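Local coordinates for citrate synthase (Mycobacterium tuberculosis, PDB 4TVM), which catalyses the condensation of oxaloacetate with acetyl-CoA and water to give citrate and CoA, a step of the Krebs cycle, at residues Phe85-Tyr90 / Gly95-Thr100; Asn199-Thr204 / Pro216-Ala221; Gly269-Val274 / Phe367-Ile372. One frame throughout, in Å; residues are numbered along the deposited sequence.

Overall arrangement
All three contacts lie within the mostly helical body of one subunit, do not touch one another, and are carried by van der Waals packing. Interaction 1 folds a helix-to-helix loop back onto the helix it has just left; partly buried, it rests on a CH-pi contact of proline with tyrosine and borders the second subunit. Interaction 2, also partly buried, pairs two helices through aliphatic carbons, a leucine methyl against two valines. Interaction 3 is the buried one, beside the oxaloacetate site: a valine methyl packs on a phenylalanine and an asparagine against a threonine, where Gly-370 brings the backbones close. Interactions 2 and 3 approach most closely, nearest atoms about 5 Å apart, and helix 216-229 links them.

Interaction 1. Residues Phe85-Tyr90 / Gly95-Thr100; sequences FIEVCY and GELPDT
A CH-pi contact of Pro-98 with the ring of Tyr-90 fastens the loop between helices 85-94 and 100-111 back onto the first of them. CB of Pro-98 stands 3.6 Å from the ring centroid of Tyr-90, only 6° off the normal, so CB lies over one face of the ring, almost above its centre. Tyr-90 reaches the loop because its ring leaves CB anti to the backbone N (chi1 180°), beside the carbonyl carbon. At the edge of the same ring, in its plane, lies O of Glu-96. CG of Glu-87 also touches the proline ring, 3.9 Å from CD of Pro-98, the two side chains crossing at an angle; beyond CG the glutamate chain runs on extended. Gly-95, with phi 83°, turns the chain out of the helix, and Asp-99 occupies the N-cap position of the next one. The polar end of Glu-96 looks outward, its OE2 hydrogen-bonded to Tyr-420 OH of the second subunit. On helix 100-111, Phe-106 meets the Tyr-90 ring edge-to-face and Leu-103 packs on Pro-98.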
ATOM      1  N   PHE A  85     -13.949   1.207  22.632  1.00 46.86           N
ATOM      2  CA  PHE A  85     -13.171   1.418  21.443  1.00 42.91           C
ATOM      3  C   PHE A  85     -12.393   2.739  21.444  1.00 42.53           C
ATOM      4  O   PHE A  85     -11.241   2.785  21.011  1.00 48.41           O
ATOM      5  CB  PHE A  85     -14.035   1.299  20.209  1.00 41.61           C
ATOM      6  CG  PHE A  85     -13.246   1.379  18.946  1.00 40.14           C
ATOM      7  CD1 PHE A  85     -12.089   0.645  18.813  1.00 38.38           C
ATOM      8  CD2 PHE A  85     -13.626   2.244  17.922  1.00 42.64           C
ATOM      9  CE1 PHE A  85     -11.346   0.719  17.666  1.00 42.59           C
ATOM     10  CE2 PHE A  85     -12.876   2.350  16.776  1.00 41.98           C
ATOM     11  CZ  PHE A  85     -11.732   1.591  16.646  1.00 44.48           C
ATOM     12  N   ILE A  86     -12.962   3.801  21.971  1.00 42.40           N
ATOM     13  CA  ILE A  86     -12.213   5.055  22.014  1.00 46.40           C
ATOM     14  C   ILE A  86     -11.081   5.009  23.022  1.00 42.82           C
ATOM     15  O   ILE A  86     -10.000   5.539  22.797  1.00 38.27           O
ATOM     16  CB  ILE A  86     -13.106   6.264  22.311  1.00 51.63           C
ATOM     17  CG1 ILE A  86     -14.245   6.330  21.282  1.00 54.31           C
ATOM     18  CG2 ILE A  86     -12.260   7.523  22.248  1.00 53.92           C
ATOM     19  CD1 ILE A  86     -14.894   7.684  21.131  1.00 58.68           C
ATOM     20  N   GLU A  87     -11.319   4.375  24.157  1.00 44.00           N
ATOM     21  CA  GLU A  87     -10.288   4.322  25.175  1.00 38.31           C
ATOM     22  C   GLU A  87      -9.118   3.506  24.610  1.00 36.71           C
ATOM     23  O   GLU A  87      -7.941   3.813  24.811  1.00 34.06           O
ATOM     24  CB  GLU A  87     -10.853   3.697  26.391  1.00 38.16           C
ATOM     25  CG  GLU A  87     -10.131   4.113  27.646  1.00 42.75           C
ATOM     26  CD  GLU A  87     -10.485   3.238  28.820  1.00 39.43           C
ATOM     27  OE1 GLU A  87     -10.727   2.038  28.596  1.00 32.34           O
ATOM     28  OE2 GLU A  87     -10.487   3.764  29.956  1.00 48.91           O
ATOM     29  N   VAL A  88      -9.483   2.485  23.860  1.00 33.62           N
ATOM     30  CA  VAL A  88      -8.536   1.616  23.203  1.00 34.15           C
ATOM     31  C   VAL A  88      -7.747   2.324  22.119  1.00 35.70           C
ATOM     32  O   VAL A  88      -6.530   2.133  22.044  1.00 37.06           O
ATOM     33  CB  VAL A  88      -9.263   0.389  22.665  1.00 36.37           C
ATOM     34  CG1 VAL A  88      -8.388  -0.385  21.699  1.00 37.57           C
ATOM     35  CG2 VAL A  88      -9.654  -0.493  23.854  1.00 39.67           C
ATOM     36  N   CYS A  89      -8.422   3.159  21.307  1.00 35.56           N
ATOM     37  CA  CYS A  89      -7.741   4.061  20.355  1.00 30.27           C
ATOM     38  C   CYS A  89      -6.711   4.838  21.093  1.00 27.28           C
ATOM     39  O   CYS A  89      -5.557   4.854  20.733  1.00 28.15           O
ATOM     40  CB  CYS A  89      -8.715   5.074  19.721  1.00 31.29           C
ATOM     41  SG  CYS A  89      -9.946   4.399  18.554  1.00 34.85           S
ATOM     42  N   TYR A  90      -7.131   5.531  22.136  1.00 29.34           N
ATOM     43  CA  TYR A  90      -6.191   6.382  22.872  1.00 30.71           C
ATOM     44  C   TYR A  90      -5.011   5.563  23.361  1.00 32.71           C
ATOM     45  O   TYR A  90      -3.865   5.983  23.162  1.00 34.88           O
ATOM     46  CB  TYR A  90      -6.875   7.043  24.050  1.00 32.64           C
ATOM     47  CG  TYR A  90      -5.965   7.938  24.859  1.00 36.00           C
ATOM     48  CD1 TYR A  90      -4.907   7.410  25.568  1.00 36.11           C
ATOM     49  CD2 TYR A  90      -6.170   9.317  24.916  1.00 38.36           C
ATOM     50  CE1 TYR A  90      -4.079   8.219  26.307  1.00 37.62           C
ATOM     51  CE2 TYR A  90      -5.352  10.126  25.665  1.00 35.70           C
ATOM     52  CZ  TYR A  90      -4.323   9.561  26.364  1.00 37.30           C
ATOM     53  OH  TYR A  90      -3.492  10.333  27.109  1.00 41.67           O
ATOM     54  N   GLY A  95      -0.059   5.041  24.039  1.00 50.63           N
ATOM     55  CA  GLY A  95       0.632   4.052  24.839  1.00 51.47           C
ATOM     56  C   GLY A  95       0.266   3.966  26.300  1.00 49.41           C
ATOM     57  O   GLY A  95       0.919   3.240  27.043  1.00 52.46           O
ATOM     58  N   GLU A  96      -0.771   4.671  26.733  1.00 46.39           N
ATOM     59  CA  GLU A  96      -1.234   4.512  28.103  1.00 46.27           C
ATOM     60  C   GLU A  96      -2.722   4.670  28.157  1.00 45.52           C
ATOM     61  O   GLU A  96      -3.325   5.241  27.265  1.00 43.70           O
ATOM     62  CB  GLU A  96      -0.612   5.572  29.017  1.00 47.85           C
ATOM     63  CG  GLU A  96       0.907   5.605  29.044  1.00 47.04           C
ATOM     64  CD  GLU A  96       1.527   4.526  29.912  1.00 48.20           C
ATOM     65  OE1 GLU A  96       0.792   3.793  30.628  1.00 43.79           O
ATOM     66  OE2 GLU A  96       2.775   4.419  29.875  1.00 45.72           O
ATOM     67  N   LEU A  97      -3.337   4.199  29.234  1.00 49.02           N
ATOM     68  CA  LEU A  97      -4.750   4.527  29.453  1.00 45.55           C
ATOM     69  C   LEU A  97      -4.809   5.988  29.899  1.00 48.96           C
ATOM     70  O   LEU A  97      -3.865   6.471  30.556  1.00 45.69           O
ATOM     71  CB  LEU A  97      -5.395   3.640  30.498  1.00 43.39           C
ATOM     72  CG  LEU A  97      -5.353   2.108  30.329  1.00 47.79           C
ATOM     73  CD1 LEU A  97      -5.370   1.392  31.676  1.00 45.81           C
ATOM     74  CD2 LEU A  97      -6.506   1.601  29.479  1.00 47.68           C
ATOM     75  N   PRO A  98      -5.916   6.686  29.560  1.00 47.89           N
ATOM     76  CA  PRO A  98      -6.146   8.089  29.848  1.00 53.16           C
ATOM     77  C   PRO A  98      -6.876   8.403  31.159  1.00 60.80           C
ATOM     78  O   PRO A  98      -7.848   7.730  31.506  1.00 62.06           O
ATOM     79  CB  PRO A  98      -7.032   8.523  28.680  1.00 54.34           C
ATOM     80  CG  PRO A  98      -7.831   7.314  28.352  1.00 51.06           C
ATOM     81  CD  PRO A  98      -6.944   6.142  28.649  1.00 49.70           C
ATOM     82  N   ASP A  99      -6.440   9.453  31.856  1.00 62.89           N
ATOM     83  CA  ASP A  99      -7.184   9.905  33.027  1.00 63.22           C
ATOM     84  C   ASP A  99      -8.409  10.641  32.521  1.00 66.21           C
ATOM     85  O   ASP A  99      -8.454  11.044  31.355  1.00 70.78           O
ATOM     86  CB  ASP A  99      -6.326  10.765  33.975  1.00 64.24           C
ATOM     87  CG  ASP A  99      -5.914  12.105  33.375  1.00 64.40           C
ATOM     88  OD1 ASP A  99      -6.730  12.734  32.671  1.00 72.15           O
ATOM     89  OD2 ASP A  99      -4.767  12.535  33.627  1.00 57.72           O
ATOM     90  N   THR A 100      -9.386  10.823  33.403  1.00 61.46           N
ATOM     91  CA  THR A 100     -10.701  11.321  33.025  1.00 58.92           C
ATOM     92  C   THR A 100     -10.679  12.537  32.072  1.00 61.29           C
ATOM     93  O   THR A 100     -11.426  12.558  31.113  1.00 67.30           O
ATOM     94  CB  THR A 100     -11.546  11.598  34.297  1.00 57.03           C
ATOM     95  OG1 THR A 100     -11.749  10.365  34.993  1.00 58.93           O
ATOM     96  CG2 THR A 100     -12.921  12.200  33.967  1.00 51.59           C
TER

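Interaction 2. Residues Asn199-Thr204 / Pro216-Ala221; sequences NFLRLT and PEVVRA
Leu-201 meets Val-218 and Val-219 in a small helix-helix contact of the mainly helical part of the citrate synthase fold, where helix 196-205 and helix 216-229 follow one another in the chain. A single methyl does the reaching: CD1 of Leu-201 ends 4.0 Å from CG1 of Val-218, and the two side chains pass at a slant. Both residues send their CB toward the opposite helix, so the branches meet in the space between the backbones. In Val-218 the touching branch is the one set anti to the backbone N (chi1 -176°), beside the carbonyl carbon.

Val-219 receives the same leucine methyl differently. Its CB points along the interface, and CD1 of Leu-201 comes to 4.1 Å from CA of Val-219. The distance from CD1 of Leu-201 to CG2 of Val-219 is 4.3 Å. The leucine end therefore rests partly on the helix backbone. Between the two segments the nearest CA atoms, those of Leu-201 and Val-219, are 7.9 Å apart, and the contact is modest, consisting of aliphatic carbons alone.

More packing is added around it: Leu-222, one residue beyond the second segment, touches both Leu-201 and Phe-200, while Phe-200 also lies against Leu-386 and Leu-389 of helix 383-403. On another flank, Leu-203 and Thr-204 pack on Ala-176 of helix 159-182. The first helix also satisfies a side-chain hydroxyl internally. O of Phe-200 accepts from both N and OG1 of Thr-204, which approach from opposite faces of the carbonyl plane; the 2.5 Å between OG1 of Thr-204 and O of Phe-200 is short and uncertain at this resolution.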
ATOM      1  N   ASN A 199     -23.254   6.738  16.896  1.00 46.41           N
ATOM      2  CA  ASN A 199     -23.523   7.642  15.816  1.00 48.70           C
ATOM      3  C   ASN A 199     -23.161   6.984  14.475  1.00 52.81           C
ATOM      4  O   ASN A 199     -23.782   7.257  13.447  1.00 52.17           O
ATOM      5  CB  ASN A 199     -22.704   8.890  16.007  1.00 49.64           C
ATOM      6  CG  ASN A 199     -22.885   9.841  14.894  1.00 52.04           C
ATOM      7  OD1 ASN A 199     -23.975  10.348  14.702  1.00 57.25           O
ATOM      8  ND2 ASN A 199     -21.823  10.078  14.120  1.00 58.16           N
ATOM      9  N   PHE A 200     -22.143   6.128  14.479  1.00 46.96           N
ATOM     10  CA  PHE A 200     -21.802   5.398  13.274  1.00 44.08           C
ATOM     11  C   PHE A 200     -22.968   4.531  12.849  1.00 43.88           C
ATOM     12  O   PHE A 200     -23.280   4.437  11.667  1.00 46.34           O
ATOM     13  CB  PHE A 200     -20.543   4.552  13.454  1.00 40.59           C
ATOM     14  CG  PHE A 200     -20.407   3.472  12.415  1.00 43.65           C
ATOM     15  CD1 PHE A 200     -20.169   3.796  11.076  1.00 42.10           C
ATOM     16  CD2 PHE A 200     -20.544   2.133  12.757  1.00 41.33           C
ATOM     17  CE1 PHE A 200     -20.073   2.810  10.117  1.00 40.68           C
ATOM     18  CE2 PHE A 200     -20.437   1.147  11.796  1.00 40.89           C
ATOM     19  CZ  PHE A 200     -20.210   1.479  10.472  1.00 38.77           C
ATOM     20  N   LEU A 201     -23.616   3.900  13.818  1.00 44.76           N
ATOM     21  CA  LEU A 201     -24.742   3.011  13.536  1.00 40.09           C
ATOM     22  C   LEU A 201     -25.963   3.737  12.981  1.00 38.43           C
ATOM     23  O   LEU A 201     -26.722   3.179  12.197  1.00 43.77           O
ATOM     24  CB  LEU A 201     -25.121   2.235  14.794  1.00 38.61           C
ATOM     25  CG  LEU A 201     -24.351   0.932  15.060  1.00 36.23           C
ATOM     26  CD1 LEU A 201     -24.509   0.486  16.511  1.00 36.12           C
ATOM     27  CD2 LEU A 201     -24.872  -0.162  14.141  1.00 34.77           C
ATOM     28  N   ARG A 202     -26.181   4.963  13.405  1.00 38.07           N
ATOM     29  CA  ARG A 202     -27.264   5.789  12.849  1.00 37.81           C
ATOM     30  C   ARG A 202     -26.983   6.176  11.415  1.00 38.32           C
ATOM     31  O   ARG A 202     -27.890   6.224  10.582  1.00 33.86           O
ATOM     32  CB  ARG A 202     -27.409   7.091  13.638  1.00 38.74           C
ATOM     33  CG  ARG A 202     -28.730   7.814  13.416  1.00 42.31           C
ATOM     34  CD  ARG A 202     -28.786   9.160  14.126  1.00 40.65           C
ATOM     35  NE  ARG A 202     -29.669  10.122  13.455  1.00 40.89           N
ATOM     36  CZ  ARG A 202     -29.254  11.170  12.731  1.00 45.15           C
ATOM     37  NH1 ARG A 202     -27.953  11.396  12.522  1.00 44.51           N
ATOM     38  NH2 ARG A 202     -30.145  11.991  12.179  1.00 44.85           N
ATOM     39  N   LEU A 203     -25.715   6.516  11.152  1.00 39.75           N
ATOM     40  CA  LEU A 203     -25.309   6.992   9.842  1.00 34.05           C
ATOM     41  C   LEU A 203     -25.486   5.861   8.863  1.00 34.52           C
ATOM     42  O   LEU A 203     -25.777   6.084   7.697  1.00 33.15           O
ATOM     43  CB  LEU A 203     -23.866   7.382   9.847  1.00 32.69           C
ATOM     44  CG  LEU A 203     -23.494   8.686  10.506  1.00 32.20           C
ATOM     45  CD1 LEU A 203     -21.979   8.860  10.376  1.00 32.87           C
ATOM     46  CD2 LEU A 203     -24.210   9.815   9.835  1.00 31.39           C
ATOM     47  N   THR A 204     -25.301   4.650   9.365  1.00 34.13           N
ATOM     48  CA  THR A 204     -25.358   3.438   8.569  1.00 35.47           C
ATOM     49  C   THR A 204     -26.775   2.987   8.362  1.00 43.29           C
ATOM     50  O   THR A 204     -27.150   2.585   7.263  1.00 54.61           O
ATOM     51  CB  THR A 204     -24.632   2.317   9.300  1.00 30.81           C
ATOM     52  OG1 THR A 204     -23.376   2.812   9.766  1.00 28.38           O
ATOM     53  CG2 THR A 204     -24.374   1.146   8.392  1.00 31.26           C
ATOM     54  N   PRO A 216     -28.954  -0.840  22.555  1.00 59.03           N
ATOM     55  CA  PRO A 216     -27.718  -0.798  23.339  1.00 58.31           C
ATOM     56  C   PRO A 216     -26.945  -2.080  23.257  1.00 55.91           C
ATOM     57  O   PRO A 216     -25.738  -2.061  23.283  1.00 54.81           O
ATOM     58  CB  PRO A 216     -28.215  -0.605  24.781  1.00 57.72           C
ATOM     59  CG  PRO A 216     -29.598  -0.023  24.650  1.00 57.81           C
ATOM     60  CD  PRO A 216     -30.141  -0.742  23.444  1.00 57.28           C
ATOM     61  N   GLU A 217     -27.645  -3.195  23.193  1.00 57.65           N
ATOM     62  CA  GLU A 217     -26.971  -4.462  23.036  1.00 61.54           C
ATOM     63  C   GLU A 217     -26.199  -4.474  21.734  1.00 54.65           C
ATOM     64  O   GLU A 217     -25.105  -5.011  21.661  1.00 52.57           O
ATOM     65  CB  GLU A 217     -27.963  -5.617  23.100  1.00 67.47           C
ATOM     66  CG  GLU A 217     -27.830  -6.372  24.415  1.00 72.95           C
ATOM     67  CD  GLU A 217     -29.140  -6.899  24.973  1.00 80.49           C
ATOM     68  OE1 GLU A 217     -30.218  -6.595  24.405  1.00 81.17           O
ATOM     69  OE2 GLU A 217     -29.075  -7.623  25.998  1.00 73.04           O
ATOM     70  N   VAL A 218     -26.761  -3.838  20.725  1.00 50.16           N
ATOM     71  CA  VAL A 218     -26.092  -3.704  19.438  1.00 47.28           C
ATOM     72  C   VAL A 218     -24.855  -2.850  19.496  1.00 45.08           C
ATOM     73  O   VAL A 218     -23.856  -3.168  18.888  1.00 42.54           O
ATOM     74  CB  VAL A 218     -26.998  -3.046  18.416  1.00 46.48           C
ATOM     75  CG1 VAL A 218     -26.301  -3.025  17.055  1.00 53.33           C
ATOM     76  CG2 VAL A 218     -28.280  -3.829  18.299  1.00 45.44           C
ATOM     77  N   VAL A 219     -24.948  -1.759  20.229  1.00 45.50           N
ATOM     78  CA  VAL A 219     -23.862  -0.833  20.383  1.00 43.52           C
ATOM     79  C   VAL A 219     -22.668  -1.446  21.052  1.00 45.84           C
ATOM     80  O   VAL A 219     -21.534  -1.299  20.583  1.00 44.87           O
ATOM     81  CB  VAL A 219     -24.329   0.315  21.270  1.00 44.01           C
ATOM     82  CG1 VAL A 219     -23.238   1.365  21.454  1.00 44.72           C
ATOM     83  CG2 VAL A 219     -25.611   0.892  20.684  1.00 41.80           C
ATOM     84  N   ARG A 220     -22.934  -2.105  22.177  1.00 51.99           N
ATOM     85  CA  ARG A 220     -21.899  -2.705  22.995  1.00 47.06           C
ATOM     86  C   ARG A 220     -21.281  -3.803  22.189  1.00 42.40           C
ATOM     87  O   ARG A 220     -20.097  -4.015  22.262  1.00 45.26           O
ATOM     88  CB  ARG A 220     -22.495  -3.244  24.282  1.00 52.96           C
ATOM     89  CG  ARG A 220     -21.640  -4.294  24.987  1.00 60.44           C
ATOM     90  CD  ARG A 220     -21.647  -4.109  26.497  1.00 62.08           C
ATOM     91  NE  ARG A 220     -20.858  -5.146  27.183  1.00 66.43           N
ATOM     92  CZ  ARG A 220     -21.331  -6.329  27.580  1.00 68.84           C
ATOM     93  NH1 ARG A 220     -22.605  -6.665  27.376  1.00 70.77           N
ATOM     94  NH2 ARG A 220     -20.526  -7.197  28.181  1.00 69.54           N
ATOM     95  N   ALA A 221     -22.072  -4.494  21.390  1.00 39.37           N
ATOM     96  CA  ALA A 221     -21.515  -5.557  20.594  1.00 39.77           C
ATOM     97  C   ALA A 221     -20.551  -5.015  19.538  1.00 44.06           C
ATOM     98  O   ALA A 221     -19.489  -5.572  19.330  1.00 43.46           O
ATOM     99  CB  ALA A 221     -22.613  -6.335  19.932  1.00 40.56           C
TER

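Interaction 3. Residues Gly269-Val274 / Phe367-Ile372; sequences GANQAV and FYTGLI
The ring of Phe-367 is met obliquely by CG1 of Val-274, which lies 3.8 Å from CD2 of Phe-367, and the two side chains run at about a right angle. At the edge of the phenylalanine ring, in plane, is CD1 of Tyr-368, while CD1 of Phe-367 in turn lies above one face of the Tyr-368 ring, offset toward its rim. The valine methyl, placed anti to the backbone N of Val-274 (chi1 168°), also packs against the start of helix 367-375, with CG1 of Val-274 4.0 Å from CA of Phe-367.

The helix segments cross at -76° with their axes 8.4 Å apart. Gly-370, which has no side chain, sits where the backbones come nearest, its CA 5.2 Å from that of Asn-271. The end of Asn-271 lies against CB of Thr-369, and its side chain also packs on Asp-366, which lines the oxaloacetate pocket and is probably an active-site residue. The crossing therefore lies beside the oxaloacetate site, the Asn-271 side chain about 6 Å from the bound ligand.

Helix 317-329 packs on Tyr-368 and Thr-369 through Val-322, helix 339-348 reaches Phe-367 and Tyr-368 through Ile-342, and helix 216-229 meets Thr-369 through Leu-225 and His-229.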
ATOM      1  N   GLY A 269     -10.872  -9.800   4.076  1.00 37.55           N
ATOM      2  CA  GLY A 269     -12.133 -10.289   3.586  1.00 37.89           C
ATOM      3  C   GLY A 269     -12.292 -11.745   3.898  1.00 42.95           C
ATOM      4  O   GLY A 269     -13.024 -12.444   3.194  1.00 47.42           O
ATOM      5  N   ALA A 270     -11.576 -12.210   4.929  1.00 46.23           N
ATOM      6  CA  ALA A 270     -11.735 -13.560   5.441  1.00 45.58           C
ATOM      7  C   ALA A 270     -13.135 -13.732   6.017  1.00 47.52           C
ATOM      8  O   ALA A 270     -13.755 -14.782   5.838  1.00 50.56           O
ATOM      9  CB  ALA A 270     -10.699 -13.847   6.505  1.00 45.75           C
ATOM     10  N   ASN A 271     -13.627 -12.708   6.718  1.00 49.88           N
ATOM     11  CA  ASN A 271     -15.025 -12.695   7.169  1.00 50.29           C
ATOM     12  C   ASN A 271     -15.940 -12.890   5.987  1.00 52.38           C
ATOM     13  O   ASN A 271     -16.840 -13.714   6.049  1.00 53.53           O
ATOM     14  CB  ASN A 271     -15.422 -11.367   7.803  1.00 50.11           C
ATOM     15  CG  ASN A 271     -14.613 -11.017   9.028  1.00 52.40           C
ATOM     16  OD1 ASN A 271     -14.365 -11.860   9.886  1.00 58.82           O
ATOM     17  ND2 ASN A 271     -14.220  -9.744   9.129  1.00 51.81           N
ATOM     18  N   GLN A 272     -15.711 -12.115   4.920  1.00 53.04           N
ATOM     19  CA  GLN A 272     -16.544 -12.170   3.711  1.00 52.26           C
ATOM     20  C   GLN A 272     -16.447 -13.537   3.013  1.00 56.52           C
ATOM     21  O   GLN A 272     -17.418 -14.005   2.422  1.00 61.61           O
ATOM     22  CB  GLN A 272     -16.194 -11.029   2.724  1.00 54.90           C
ATOM     23  CG  GLN A 272     -16.633 -11.317   1.280  1.00 54.99           C
ATOM     24  CD  GLN A 272     -16.518 -10.129   0.332  1.00 58.38           C
ATOM     25  OE1 GLN A 272     -15.440  -9.573   0.128  1.00 62.99           O
ATOM     26  NE2 GLN A 272     -17.629  -9.770  -0.293  1.00 63.79           N
ATOM     27  N   ALA A 273     -15.290 -14.183   3.078  1.00 56.03           N
ATOM     28  CA  ALA A 273     -15.128 -15.508   2.473  1.00 58.99           C
ATOM     29  C   ALA A 273     -16.052 -16.544   3.110  1.00 57.30           C
ATOM     30  O   ALA A 273     -16.594 -17.421   2.426  1.00 57.92           O
ATOM     31  CB  ALA A 273     -13.674 -15.963   2.555  1.00 57.32           C
ATOM     32  N   VAL A 274     -16.225 -16.422   4.421  1.00 60.32           N
ATOM     33  CA  VAL A 274     -17.036 -17.349   5.204  1.00 60.45           C
ATOM     34  C   VAL A 274     -18.500 -17.244   4.809  1.00 61.64           C
ATOM     35  O   VAL A 274     -19.186 -18.245   4.614  1.00 61.70           O
ATOM     36  CB  VAL A 274     -16.862 -17.063   6.712  1.00 59.35           C
ATOM     37  CG1 VAL A 274     -17.893 -17.802   7.551  1.00 56.53           C
ATOM     38  CG2 VAL A 274     -15.456 -17.449   7.143  1.00 58.84           C
ATOM     39  N   PHE A 367     -15.086 -16.967  11.493  1.00 62.05           N
ATOM     40  CA  PHE A 367     -16.437 -17.433  11.281  1.00 59.63           C
ATOM     41  C   PHE A 367     -17.460 -16.726  12.151  1.00 61.67           C
ATOM     42  O   PHE A 367     -18.533 -16.356  11.662  1.00 59.92           O
ATOM     43  CB  PHE A 367     -16.442 -18.944  11.568  1.00 63.56           C
ATOM     44  CG  PHE A 367     -17.790 -19.584  11.562  1.00 65.26           C
ATOM     45  CD1 PHE A 367     -18.565 -19.612  12.705  1.00 68.23           C
ATOM     46  CD2 PHE A 367     -18.253 -20.229  10.432  1.00 69.43           C
ATOM     47  CE1 PHE A 367     -19.799 -20.241  12.706  1.00 69.45           C
ATOM     48  CE2 PHE A 367     -19.486 -20.856  10.426  1.00 67.87           C
ATOM     49  CZ  PHE A 367     -20.260 -20.860  11.564  1.00 66.22           C
ATOM     50  N   TYR A 368     -17.148 -16.540  13.436  1.00 61.60           N
ATOM     51  CA  TYR A 368     -18.143 -16.015  14.376  1.00 58.40           C
ATOM     52  C   TYR A 368     -18.383 -14.543  14.134  1.00 52.81           C
ATOM     53  O   TYR A 368     -19.514 -14.082  14.231  1.00 60.31           O
ATOM     54  CB  TYR A 368     -17.759 -16.251  15.844  1.00 58.53           C
ATOM     55  CG  TYR A 368     -17.738 -17.709  16.224  1.00 63.12           C
ATOM     56  CD1 TYR A 368     -18.900 -18.472  16.195  1.00 63.37           C
ATOM     57  CD2 TYR A 368     -16.554 -18.332  16.610  1.00 66.00           C
ATOM     58  CE1 TYR A 368     -18.882 -19.816  16.525  1.00 61.04           C
ATOM     59  CE2 TYR A 368     -16.524 -19.678  16.934  1.00 64.35           C
ATOM     60  CZ  TYR A 368     -17.687 -20.415  16.884  1.00 64.25           C
ATOM     61  OH  TYR A 368     -17.647 -21.751  17.232  1.00 72.78           O
ATOM     62  N   THR A 369     -17.335 -13.801  13.799  1.00 50.45           N
ATOM     63  CA  THR A 369     -17.480 -12.362  13.582  1.00 47.51           C
ATOM     64  C   THR A 369     -18.377 -12.056  12.400  1.00 43.96           C
ATOM     65  O   THR A 369     -19.061 -11.045  12.379  1.00 47.09           O
ATOM     66  CB  THR A 369     -16.123 -11.691  13.360  1.00 50.26           C
ATOM     67  OG1 THR A 369     -15.175 -12.209  14.304  1.00 50.96           O
ATOM     68  CG2 THR A 369     -16.243 -10.181  13.545  1.00 53.47           C
ATOM     69  N   GLY A 370     -18.368 -12.928  11.406  1.00 44.63           N
ATOM     70  CA  GLY A 370     -19.199 -12.754  10.226  1.00 46.04           C
ATOM     71  C   GLY A 370     -20.668 -12.814  10.583  1.00 44.58           C
ATOM     72  O   GLY A 370     -21.471 -11.954  10.178  1.00 46.94           O
ATOM     73  N   LEU A 371     -21.006 -13.821  11.369  1.00 44.39           N
ATOM     74  CA  LEU A 371     -22.391 -14.074  11.764  1.00 45.81           C
ATOM     75  C   LEU A 371     -22.919 -12.909  12.533  1.00 45.41           C
ATOM     76  O   LEU A 371     -24.019 -12.446  12.272  1.00 46.53           O
ATOM     77  CB  LEU A 371     -22.477 -15.314  12.636  1.00 46.53           C
ATOM     78  CG  LEU A 371     -21.719 -16.505  12.044  1.00 48.90           C
ATOM     79  CD1 LEU A 371     -21.844 -17.710  12.968  1.00 50.30           C
ATOM     80  CD2 LEU A 371     -22.204 -16.808  10.628  1.00 46.54           C
ATOM     81  N   ILE A 372     -22.111 -12.417  13.468  1.00 46.26           N
ATOM     82  CA  ILE A 372     -22.488 -11.254  14.280  1.00 44.93           C
ATOM     83  C   ILE A 372     -22.762 -10.051  13.396  1.00 43.53           C
ATOM     84  O   ILE A 372     -23.850  -9.476  13.423  1.00 43.81           O
ATOM     85  CB  ILE A 372     -21.379 -10.888  15.277  1.00 48.20           C
ATOM     86  CG1 ILE A 372     -21.171 -12.042  16.263  1.00 50.08           C
ATOM     87  CG2 ILE A 372     -21.740  -9.628  16.049  1.00 49.85           C
ATOM     88  CD1 ILE A 372     -20.176 -11.741  17.354  1.00 52.27           C
TER